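Local coordinates for ABC transporter substrate-binding protein (Rhizobium radiobacter, PDB 6TFX) that binds the mannityl-opine mannopinic acid as the periplasmic solute-binding component of an ABC importer in Agrobacterium, at residues Arg266-Asn276 and Leu310-Leu321; Gly108-Val116 and Thr127-Leu138. One frame throughout, in Å; residues are numbered along the deposited sequence.

Contact 1: residues Arg266-Asn276 and Leu310-Leu321; sequences RVRQALAHTVN and LNYDPAQSKKLL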
loop_
_atom_site.group_PDB
_atom_site.type_symbol
_atom_site.label_atom_id
_atom_site.label_comp_id
_atom_site.label_asym_id
_atom_site.label_seq_id
_atom_site.Cartn_x
_atom_site.Cartn_y
_atom_site.Cartn_z
ATOM N N ARG A 266 6.089 28.022 -11.935
ATOM C CA ARG A 266 4.816 28.675 -12.319
ATOM C C ARG A 266 3.869 27.701 -13.011
ATOM O O ARG A 266 2.650 27.797 -12.843
ATOM C CB ARG A 266 5.070 29.894 -13.194
ATOM C CG ARG A 266 5.841 30.975 -12.440
ATOM C CD ARG A 266 6.292 32.076 -13.386
ATOM N NE ARG A 266 7.256 31.574 -14.367
ATOM C CZ ARG A 266 7.907 32.339 -15.231
ATOM N NH1 ARG A 266 7.714 33.652 -15.242
ATOM N NH2 ARG A 266 8.757 31.799 -16.095
ATOM N N VAL A 267 4.424 26.778 -13.808
ATOM C CA VAL A 267 3.605 25.774 -14.503
ATOM C C VAL A 267 3.028 24.800 -13.480
ATOM O O VAL A 267 1.865 24.409 -13.582
ATOM C CB VAL A 267 4.383 25.067 -15.637
ATOM C CG1 VAL A 267 3.510 24.028 -16.346
ATOM C CG2 VAL A 267 4.916 26.091 -16.642
ATOM N N ARG A 268 3.840 24.410 -12.480
ATOM C CA ARG A 268 3.366 23.482 -11.434
ATOM C C ARG A 268 2.289 24.188 -10.597
ATOM O O ARG A 268 1.241 23.606 -10.288
ATOM C CB ARG A 268 4.533 23.045 -10.525
ATOM C CG ARG A 268 5.614 22.303 -11.303
ATOM C CD ARG A 268 6.518 21.460 -10.410
ATOM N NE ARG A 268 7.227 22.237 -9.388
ATOM C CZ ARG A 268 8.425 22.786 -9.563
ATOM N NH1 ARG A 268 8.993 22.786 -10.765
ATOM N NH2 ARG A 268 9.032 23.405 -8.558
ATOM N N GLN A 269 2.540 25.458 -10.219
ATOM C CA GLN A 269 1.561 26.232 -9.458
ATOM C C GLN A 269 0.255 26.362 -10.247
ATOM O O GLN A 269 -0.832 26.200 -9.683
ATOM C CB GLN A 269 2.109 27.629 -9.150
ATOM C CG GLN A 269 3.240 27.600 -8.123
ATOM C CD GLN A 269 3.931 28.944 -8.023
ATOM O OE1 GLN A 269 3.989 29.726 -8.989
ATOM N NE2 GLN A 269 4.484 29.229 -6.842
ATOM N N ALA A 270 0.370 26.592 -11.574
ATOM C CA ALA A 270 -0.824 26.694 -12.413
ATOM C C ALA A 270 -1.636 25.392 -12.314
ATOM O O ALA A 270 -2.840 25.442 -12.162
ATOM C CB ALA A 270 -0.436 26.968 -13.860
ATOM N N LEU A 271 -0.958 24.229 -12.374
ATOM C CA LEU A 271 -1.675 22.947 -12.280
ATOM C C LEU A 271 -2.356 22.820 -10.929
ATOM O O LEU A 271 -3.531 22.458 -10.871
ATOM C CB LEU A 271 -0.717 21.765 -12.535
ATOM C CG LEU A 271 -1.346 20.375 -12.614
ATOM C CD1 LEU A 271 -2.376 20.278 -13.758
ATOM C CD2 LEU A 271 -0.255 19.320 -12.801
ATOM N N ALA A 272 -1.627 23.151 -9.843
ATOM C CA ALA A 272 -2.164 23.030 -8.480
ATOM C C ALA A 272 -3.399 23.927 -8.286
ATOM O O ALA A 272 -4.313 23.543 -7.544
ATOM C CB ALA A 272 -1.099 23.396 -7.453
ATOM N N HIS A 273 -3.425 25.102 -8.956
ATOM C CA HIS A 273 -4.566 26.050 -8.854
ATOM C C HIS A 273 -5.794 25.618 -9.686
ATOM O O HIS A 273 -6.847 26.260 -9.585
ATOM C CB HIS A 273 -4.156 27.492 -9.225
ATOM C CG HIS A 273 -3.335 28.174 -8.179
ATOM N ND1 HIS A 273 -3.839 28.426 -6.915
ATOM C CD2 HIS A 273 -2.088 28.694 -8.261
ATOM C CE1 HIS A 273 -2.870 29.060 -6.259
ATOM N NE2 HIS A 273 -1.805 29.251 -7.027
ATOM N N THR A 274 -5.666 24.564 -10.533
ATOM C CA THR A 274 -6.839 24.166 -11.294
ATOM C C THR A 274 -7.297 22.719 -10.949
ATOM O O THR A 274 -8.101 22.136 -11.686
ATOM C CB THR A 274 -6.665 24.443 -12.790
ATOM O OG1 THR A 274 -7.925 24.198 -13.450
ATOM C CG2 THR A 274 -5.514 23.653 -13.420
ATOM N N VAL A 275 -6.807 22.172 -9.814
ATOM C CA VAL A 275 -7.324 20.902 -9.310
ATOM C C VAL A 275 -8.207 21.289 -8.122
ATOM O O VAL A 275 -7.945 22.291 -7.430
ATOM C CB VAL A 275 -6.264 19.837 -8.932
ATOM C CG1 VAL A 275 -5.398 19.456 -10.127
ATOM C CG2 VAL A 275 -5.411 20.294 -7.762
ATOM N N ASN A 276 -9.242 20.493 -7.874
ATOM C CA ASN A 276 -10.128 20.813 -6.766
ATOM C C ASN A 276 -10.446 19.542 -6.000
ATOM O O ASN A 276 -11.429 18.863 -6.278
ATOM C CB ASN A 276 -11.381 21.533 -7.274
ATOM C CG ASN A 276 -12.143 22.197 -6.157
ATOM O OD1 ASN A 276 -12.173 21.716 -5.014
ATOM N ND2 ASN A 276 -12.785 23.313 -6.468
ATOM N N LEU A 310 -2.248 24.729 -2.339
ATOM C CA LEU A 310 -2.687 25.833 -3.198
ATOM C C LEU A 310 -4.193 25.782 -3.460
ATOM O O LEU A 310 -4.745 24.705 -3.712
ATOM C CB LEU A 310 -1.879 25.829 -4.504
ATOM C CG LEU A 310 -0.493 26.507 -4.416
ATOM C CD1 LEU A 310 0.435 25.795 -3.437
ATOM C CD2 LEU A 310 0.197 26.508 -5.774
ATOM N N ASN A 311 -4.848 26.947 -3.384
ATOM C CA ASN A 311 -6.307 27.030 -3.538
ATOM C C ASN A 311 -6.765 26.883 -4.985
ATOM O O ASN A 311 -5.981 27.016 -5.916
ATOM C CB ASN A 311 -6.844 28.345 -2.950
ATOM C CG ASN A 311 -6.523 29.569 -3.767
ATOM O OD1 ASN A 311 -5.445 29.689 -4.374
ATOM N ND2 ASN A 311 -7.472 30.514 -3.824
ATOM N N TYR A 312 -8.063 26.648 -5.161
ATOM C CA TYR A 312 -8.633 26.509 -6.494
ATOM C C TYR A 312 -8.869 27.899 -7.065
ATOM O O TYR A 312 -9.638 28.680 -6.488
ATOM C CB TYR A 312 -9.950 25.726 -6.425
ATOM C CG TYR A 312 -10.601 25.536 -7.772
ATOM C CD1 TYR A 312 -10.013 24.733 -8.748
ATOM C CD2 TYR A 312 -11.778 26.199 -8.098
ATOM C CE1 TYR A 312 -10.618 24.548 -9.993
ATOM C CE2 TYR A 312 -12.413 25.991 -9.322
ATOM C CZ TYR A 312 -11.826 25.167 -10.266
ATOM O OH TYR A 312 -12.420 25.011 -11.495
ATOM N N ASP A 313 -8.224 28.210 -8.203
ATOM C CA ASP A 313 -8.384 29.514 -8.851
ATOM C C ASP A 313 -7.913 29.345 -10.275
ATOM O O ASP A 313 -6.766 29.664 -10.560
ATOM C CB ASP A 313 -7.545 30.605 -8.140
ATOM C CG ASP A 313 -7.762 32.033 -8.631
ATOM O OD1 ASP A 313 -8.394 32.206 -9.676
ATOM O OD2 ASP A 313 -7.259 32.973 -7.972
ATOM N N PRO A 314 -8.753 28.777 -11.158
ATOM C CA PRO A 314 -8.307 28.546 -12.549
ATOM C C PRO A 314 -7.965 29.824 -13.332
ATOM O O PRO A 314 -7.190 29.772 -14.297
ATOM C CB PRO A 314 -9.460 27.749 -13.163
ATOM C CG PRO A 314 -10.640 28.070 -12.332
ATOM C CD PRO A 314 -10.152 28.341 -10.954
ATOM N N ALA A 315 -8.496 30.989 -12.908
ATOM C CA ALA A 315 -8.136 32.263 -13.568
ATOM C C ALA A 315 -6.626 32.526 -13.278
ATOM O O ALA A 315 -5.882 32.970 -14.166
ATOM C CB ALA A 315 -8.991 33.394 -13.005
ATOM N N GLN A 316 -6.177 32.207 -12.049
ATOM C CA GLN A 316 -4.769 32.362 -11.674
ATOM C C GLN A 316 -3.917 31.349 -12.478
ATOM O O GLN A 316 -2.811 31.689 -12.932
ATOM C CB GLN A 316 -4.572 32.173 -10.156
ATOM C CG GLN A 316 -3.139 32.379 -9.662
ATOM C CD GLN A 316 -2.561 33.795 -9.791
ATOM O OE1 GLN A 316 -3.221 34.755 -10.231
ATOM N NE2 GLN A 316 -1.293 33.947 -9.414
ATOM N N SER A 317 -4.437 30.119 -12.672
ATOM C CA SER A 317 -3.736 29.123 -13.484
ATOM C C SER A 317 -3.423 29.703 -14.874
ATOM O O SER A 317 -2.279 29.643 -15.329
ATOM C CB SER A 317 -4.620 27.890 -13.655
ATOM O OG SER A 317 -4.797 27.299 -12.381
ATOM N N LYS A 318 -4.445 30.286 -15.539
ATOM C CA LYS A 318 -4.256 30.841 -16.881
ATOM C C LYS A 318 -3.228 31.979 -16.881
ATOM O O LYS A 318 -2.406 32.066 -17.793
ATOM C CB LYS A 318 -5.611 31.291 -17.453
ATOM C CG LYS A 318 -6.517 30.112 -17.776
ATOM C CD LYS A 318 -7.905 30.567 -18.260
ATOM C CE LYS A 318 -8.016 30.592 -19.767
ATOM N NZ LYS A 318 -9.105 29.700 -20.256
ATOM N N LYS A 319 -3.272 32.848 -15.852
ATOM C CA LYS A 319 -2.327 33.973 -15.707
ATOM C C LYS A 319 -0.892 33.443 -15.568
ATOM O O LYS A 319 0.022 33.939 -16.234
ATOM C CB LYS A 319 -2.714 34.836 -14.492
ATOM C CG LYS A 319 -1.811 36.037 -14.226
ATOM C CD LYS A 319 -2.144 36.657 -12.870
ATOM C CE LYS A 319 -1.208 37.767 -12.474
ATOM N NZ LYS A 319 -1.540 38.300 -11.123
ATOM N N LEU A 320 -0.703 32.432 -14.714
ATOM C CA LEU A 320 0.612 31.823 -14.511
ATOM C C LEU A 320 1.124 31.154 -15.799
ATOM O O LEU A 320 2.300 31.299 -16.125
ATOM C CB LEU A 320 0.545 30.793 -13.376
ATOM C CG LEU A 320 0.456 31.373 -11.988
ATOM C CD1 LEU A 320 -0.012 30.321 -10.992
ATOM C CD2 LEU A 320 1.787 31.986 -11.559
ATOM N N LEU A 321 0.254 30.424 -16.537
ATOM C CA LEU A 321 0.711 29.798 -17.791
ATOM C C LEU A 321 1.138 30.859 -18.795
ATOM O O LEU A 321 2.145 30.666 -19.477
ATOM C CB LEU A 321 -0.370 28.891 -18.407
ATOM C CG LEU A 321 -0.653 27.611 -17.613
ATOM C CD1 LEU A 321 -1.657 26.727 -18.324
ATOM C CD2 LEU A 321 0.660 26.821 -17.363
HETATM O O HOH W 1 -3.656 22.346 -4.978
HETATM O O HOH W 2 -6.972 23.589 -5.241
#
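The imidazole of H273 is held between L310 on one face and Q316 on the other. L310 CD2 lies 4.0 Å from the ring centroid in a CH-pi contact, while Q316 CG sits 4.1 Å above the opposite face, displaced toward the rim. At the ring edge, H273 ND1 donates to N311 O at 2.8 Å, the acceptor slightly out of the ring plane, which helps to set the rotation of the ring. A chi1 of -74° places CG opposite the carbonyl carbon and swings the imidazole into this slot. The Y312 ring is flanked by N276 ND2, 3.3 Å above one face, and by P314 CD of its own segment over the other face, with the carbonyl oxygens of T274 and V275 at its edge. The N276 amide is turned 43° against that ring, while its OD1 caps Q279 N.

Helices 266-272 and 314-321 run nearly antiparallel, their axes 8.1 Å apart. The backbones come closest where A270 faces S317, their CA atoms 3.9 Å apart. A270 CB touches L321 CD2 at 3.7 Å and also meets L320 CB. L320 CD1 reaches across to Q269 CB and H273 CD2, and F358 of strand 358-365 borders A270 and L321.

S317 OG donates to A270 O at 2.7 Å, in the carbonyl plane and on a lone pair. D313 N donates almost straight to H273 O, and D313 OD1, met from above the carboxylate plane, accepts from Q316 N as N-cap of helix 314-321. Two waters extend the network, both donating to L310 O, one also to A272 O and the other to V275 O. The carbonyls of A270, A272, H273 and V275 thus find donors in the facing segment or in water, and the donation from ND1 implies that this nitrogen of H273 carries a proton.

Contact 2: residues Gly108-Val116 and Thr127-Leu138; sequences GDYAAIQKV and TLTRRVPSLLAL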
loop_
_atom_site.group_PDB
_atom_site.type_symbol
_atom_site.label_atom_id
_atom_site.label_comp_id
_atom_site.label_asym_id
_atom_site.label_seq_id
_atom_site.Cartn_x
_atom_site.Cartn_y
_atom_site.Cartn_z
ATOM N N GLY A 108 14.773 0.170 1.927
ATOM C CA GLY A 108 15.011 1.435 2.629
ATOM C C GLY A 108 14.381 1.503 4.012
ATOM O O GLY A 108 14.937 2.125 4.919
ATOM N N ASP A 109 13.241 0.819 4.198
ATOM C CA ASP A 109 12.561 0.780 5.509
ATOM C C ASP A 109 13.471 0.133 6.586
ATOM O O ASP A 109 13.304 0.405 7.777
ATOM C CB ASP A 109 11.296 -0.097 5.391
ATOM C CG ASP A 109 10.114 0.538 4.678
ATOM O OD1 ASP A 109 10.128 1.769 4.499
ATOM O OD2 ASP A 109 9.152 -0.211 4.326
ATOM N N TYR A 110 14.414 -0.727 6.147
ATOM C CA TYR A 110 15.295 -1.533 7.027
ATOM C C TYR A 110 16.714 -1.019 7.132
ATOM O O TYR A 110 17.578 -1.723 7.662
ATOM C CB TYR A 110 15.298 -2.987 6.523
ATOM C CG TYR A 110 13.913 -3.573 6.533
ATOM C CD1 TYR A 110 13.383 -4.128 7.698
ATOM C CD2 TYR A 110 13.066 -3.430 5.431
ATOM C CE1 TYR A 110 12.085 -4.612 7.736
ATOM C CE2 TYR A 110 11.729 -3.833 5.490
ATOM C CZ TYR A 110 11.245 -4.412 6.654
ATOM O OH TYR A 110 9.946 -4.834 6.744
ATOM N N ALA A 111 16.950 0.239 6.716
ATOM C CA ALA A 111 18.300 0.800 6.727
ATOM C C ALA A 111 18.962 0.818 8.104
ATOM O O ALA A 111 20.198 0.801 8.174
ATOM C CB ALA A 111 18.305 2.193 6.116
ATOM N N ALA A 112 18.159 0.836 9.200
ATOM C CA ALA A 112 18.746 0.891 10.542
ATOM C C ALA A 112 19.072 -0.471 11.125
ATOM O O ALA A 112 19.600 -0.545 12.241
ATOM C CB ALA A 112 17.837 1.663 11.481
ATOM N N ILE A 113 18.750 -1.564 10.412
ATOM C CA ILE A 113 19.094 -2.893 10.908
ATOM C C ILE A 113 20.584 -3.122 10.601
ATOM O O ILE A 113 20.997 -2.928 9.452
ATOM C CB ILE A 113 18.204 -4.002 10.274
ATOM C CG1 ILE A 113 16.735 -3.893 10.776
ATOM C CG2 ILE A 113 18.784 -5.388 10.578
ATOM C CD1 ILE A 113 15.769 -5.101 10.292
ATOM N N GLN A 114 21.373 -3.528 11.605
ATOM C CA GLN A 114 22.794 -3.800 11.393
ATOM C C GLN A 114 22.976 -5.280 11.040
ATOM O O GLN A 114 23.625 -5.603 10.042
ATOM C CB GLN A 114 23.611 -3.448 12.645
ATOM C CG GLN A 114 25.092 -3.539 12.382
ATOM C CD GLN A 114 25.911 -3.689 13.640
ATOM O OE1 GLN A 114 25.581 -3.143 14.697
ATOM N NE2 GLN A 114 27.016 -4.431 13.528
ATOM N N LYS A 115 22.427 -6.182 11.889
ATOM C CA LYS A 115 22.542 -7.609 11.615
ATOM C C LYS A 115 21.366 -8.398 12.150
ATOM O O LYS A 115 20.640 -7.929 13.029
ATOM C CB LYS A 115 23.889 -8.194 12.077
ATOM C CG LYS A 115 24.338 -7.764 13.448
ATOM C CD LYS A 115 25.813 -8.102 13.696
ATOM C CE LYS A 115 26.155 -7.871 15.144
ATOM N NZ LYS A 115 27.577 -8.207 15.431
ATOM N N VAL A 116 21.157 -9.590 11.562
ATOM C CA VAL A 116 20.096 -10.522 11.965
ATOM C C VAL A 116 20.835 -11.848 12.079
ATOM O O VAL A 116 21.456 -12.301 11.100
ATOM C CB VAL A 116 18.936 -10.597 10.939
ATOM C CG1 VAL A 116 17.811 -11.486 11.477
ATOM C CG2 VAL A 116 18.402 -9.196 10.612
ATOM N N THR A 127 20.158 -6.799 15.664
ATOM C CA THR A 127 20.948 -5.701 16.219
ATOM C C THR A 127 20.712 -4.509 15.293
ATOM O O THR A 127 20.764 -4.645 14.061
ATOM C CB THR A 127 22.444 -6.084 16.238
ATOM O OG1 THR A 127 22.610 -7.250 17.052
ATOM C CG2 THR A 127 23.341 -4.947 16.786
ATOM N N LEU A 128 20.477 -3.339 15.908
ATOM C CA LEU A 128 20.193 -2.093 15.201
ATOM C C LEU A 128 21.380 -1.155 15.269
ATOM O O LEU A 128 22.137 -1.189 16.245
ATOM C CB LEU A 128 18.972 -1.390 15.851
ATOM C CG LEU A 128 17.714 -2.265 16.005
ATOM C CD1 LEU A 128 16.592 -1.490 16.723
ATOM C CD2 LEU A 128 17.233 -2.775 14.668
ATOM N N THR A 129 21.479 -0.264 14.270
ATOM C CA THR A 129 22.538 0.761 14.255
ATOM C C THR A 129 22.146 1.932 15.181
ATOM O O THR A 129 22.995 2.752 15.516
ATOM C CB THR A 129 22.777 1.280 12.824
ATOM O OG1 THR A 129 21.632 2.013 12.385
ATOM C CG2 THR A 129 23.098 0.175 11.843
ATOM N N ARG A 130 20.851 2.038 15.530
ATOM C CA ARG A 130 20.320 3.093 16.407
ATOM C C ARG A 130 18.916 2.672 16.826
ATOM O O ARG A 130 18.372 1.745 16.245
ATOM C CB ARG A 130 20.261 4.447 15.678
ATOM C CG ARG A 130 19.403 4.365 14.441
ATOM C CD ARG A 130 18.910 5.697 13.989
ATOM N NE ARG A 130 18.199 5.574 12.712
ATOM C CZ ARG A 130 16.885 5.401 12.585
ATOM N NH1 ARG A 130 16.116 5.280 13.658
ATOM N NH2 ARG A 130 16.334 5.328 11.379
ATOM N N ARG A 131 18.324 3.348 17.818
ATOM C CA ARG A 131 16.963 2.963 18.201
ATOM C C ARG A 131 15.981 3.187 17.063
ATOM O O ARG A 131 16.088 4.179 16.319
ATOM C CB ARG A 131 16.525 3.703 19.462
ATOM C CG ARG A 131 17.153 3.074 20.694
ATOM C CD ARG A 131 16.849 3.826 21.986
ATOM N NE ARG A 131 17.637 5.059 22.111
ATOM C CZ ARG A 131 18.915 5.103 22.473
ATOM N NH1 ARG A 131 19.577 3.977 22.761
ATOM N NH2 ARG A 131 19.549 6.268 22.545
ATOM N N VAL A 132 15.034 2.239 16.907
ATOM C CA VAL A 132 14.030 2.294 15.850
ATOM C C VAL A 132 12.671 2.162 16.549
ATOM O O VAL A 132 12.207 1.046 16.819
ATOM C CB VAL A 132 14.236 1.200 14.772
ATOM C CG1 VAL A 132 13.139 1.297 13.696
ATOM C CG2 VAL A 132 15.631 1.335 14.139
ATOM N N PRO A 133 12.047 3.318 16.887
ATOM C CA PRO A 133 10.789 3.276 17.651
ATOM C C PRO A 133 9.708 2.372 17.053
ATOM O O PRO A 133 9.015 1.651 17.815
ATOM C CB PRO A 133 10.367 4.742 17.719
ATOM C CG PRO A 133 11.705 5.505 17.716
ATOM C CD PRO A 133 12.540 4.704 16.716
ATOM N N SER A 134 9.600 2.370 15.710
ATOM C CA SER A 134 8.560 1.578 15.039
ATOM C C SER A 134 9.071 0.217 14.542
ATOM O O SER A 134 8.539 -0.314 13.555
ATOM C CB SER A 134 7.982 2.389 13.880
ATOM O OG SER A 134 9.004 2.736 12.956
ATOM N N LEU A 135 10.065 -0.384 15.256
ATOM C CA LEU A 135 10.626 -1.666 14.815
ATOM C C LEU A 135 9.554 -2.746 14.634
ATOM O O LEU A 135 9.622 -3.516 13.670
ATOM C CB LEU A 135 11.708 -2.158 15.795
ATOM C CG LEU A 135 12.394 -3.484 15.408
ATOM C CD1 LEU A 135 13.181 -3.375 14.079
ATOM C CD2 LEU A 135 13.255 -3.997 16.520
ATOM N N LEU A 136 8.597 -2.842 15.577
ATOM C CA LEU A 136 7.601 -3.913 15.455
ATOM C C LEU A 136 6.788 -3.810 14.171
ATOM O O LEU A 136 6.542 -4.835 13.547
ATOM C CB LEU A 136 6.681 -3.974 16.690
ATOM C CG LEU A 136 7.363 -4.368 17.996
ATOM C CD1 LEU A 136 6.364 -4.303 19.147
ATOM C CD2 LEU A 136 8.017 -5.756 17.912
ATOM N N ALA A 137 6.459 -2.578 13.706
ATOM C CA ALA A 137 5.746 -2.429 12.416
ATOM C C ALA A 137 6.637 -3.006 11.289
ATOM O O ALA A 137 6.137 -3.719 10.423
ATOM C CB ALA A 137 5.468 -0.957 12.145
ATOM N N LEU A 138 7.959 -2.725 11.321
ATOM C CA LEU A 138 8.875 -3.235 10.283
ATOM C C LEU A 138 8.925 -4.769 10.261
ATOM O O LEU A 138 9.230 -5.383 9.225
ATOM C CB LEU A 138 10.291 -2.712 10.519
ATOM C CG LEU A 138 10.493 -1.207 10.315
ATOM C CD1 LEU A 138 11.938 -0.847 10.666
ATOM C CD2 LEU A 138 10.204 -0.818 8.852
#
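Strands 113-116 and 127-128 pair antiparallel, with a classic beta bulge where Q114 and K115 both face T127. The single carbonyl T127 O accepts from Q114 N at 2.8 Å and K115 N at 3.1 Å, each donor tilted out of the carbonyl plane, and T127 N returns a bond to K115 O. I113 and L128 form a non-hydrogen-bonded pair whose CA atoms are 4.5 Å apart. The pairing continues just past the strand ends, where T129 N donates to A112 O at 2.8 Å.

Beside the bulge, the side chains of Q114 and K115 each run alongside T127, pointing the same way: K115 CG rests on T127 CB and Q114 OE1 approaches T127 CG2. The methyl of T129 packs on Q114 CB. A112 CB touches V132 CG2, tightly at 3.5 Å, and also lies over one face of the R130 guanidinium, toward its rim.

Ahead of strand 113-116, D109 and Y110 meet L138 of helix 135-138. With chi1 at -68°, L138 CG lies beside its own backbone N, and the branched end reaches D109, CD2 standing 3.7 Å from D109 CB. The Y110 side chain slides past that of L138 in the opposite direction, CE1 lying against CB, and Y110 OH donates to L138 O at 2.6 Å, on a lone pair in the carbonyl plane and at the edge of the phenol ring. Y394 of helix 392-400 touches both D109 and L138.

Strands 113-118 and 123-128 form a beta hairpin at one side of a four-stranded antiparallel sheet, 113-118 being an outermost strand; the bulge lies within the hairpin, while the contacts of L138 tie the chain leading into it to the short helix 135-138 that follows it.

Contact 2 comes first along the chain and is complete before contact 1 begins, the two lying in series within the solute-binding protein family 5 range. Their centres are about 42 Å apart and their nearest atoms about 25 Å, so they do not touch. Contact 2 belongs to the four-stranded antiparallel sheet of strands 57-62, 68-73, 113-118 and 123-128. Contact 1 is a helix pair beside strands 358-365 and 454-467, the latter part of a large mixed sheet. The side chain of D109 in contact 2 comes within about 10 Å of the bound opine. The contacts thus lie in separate regions of the binding protein, without a shared helix or sheet.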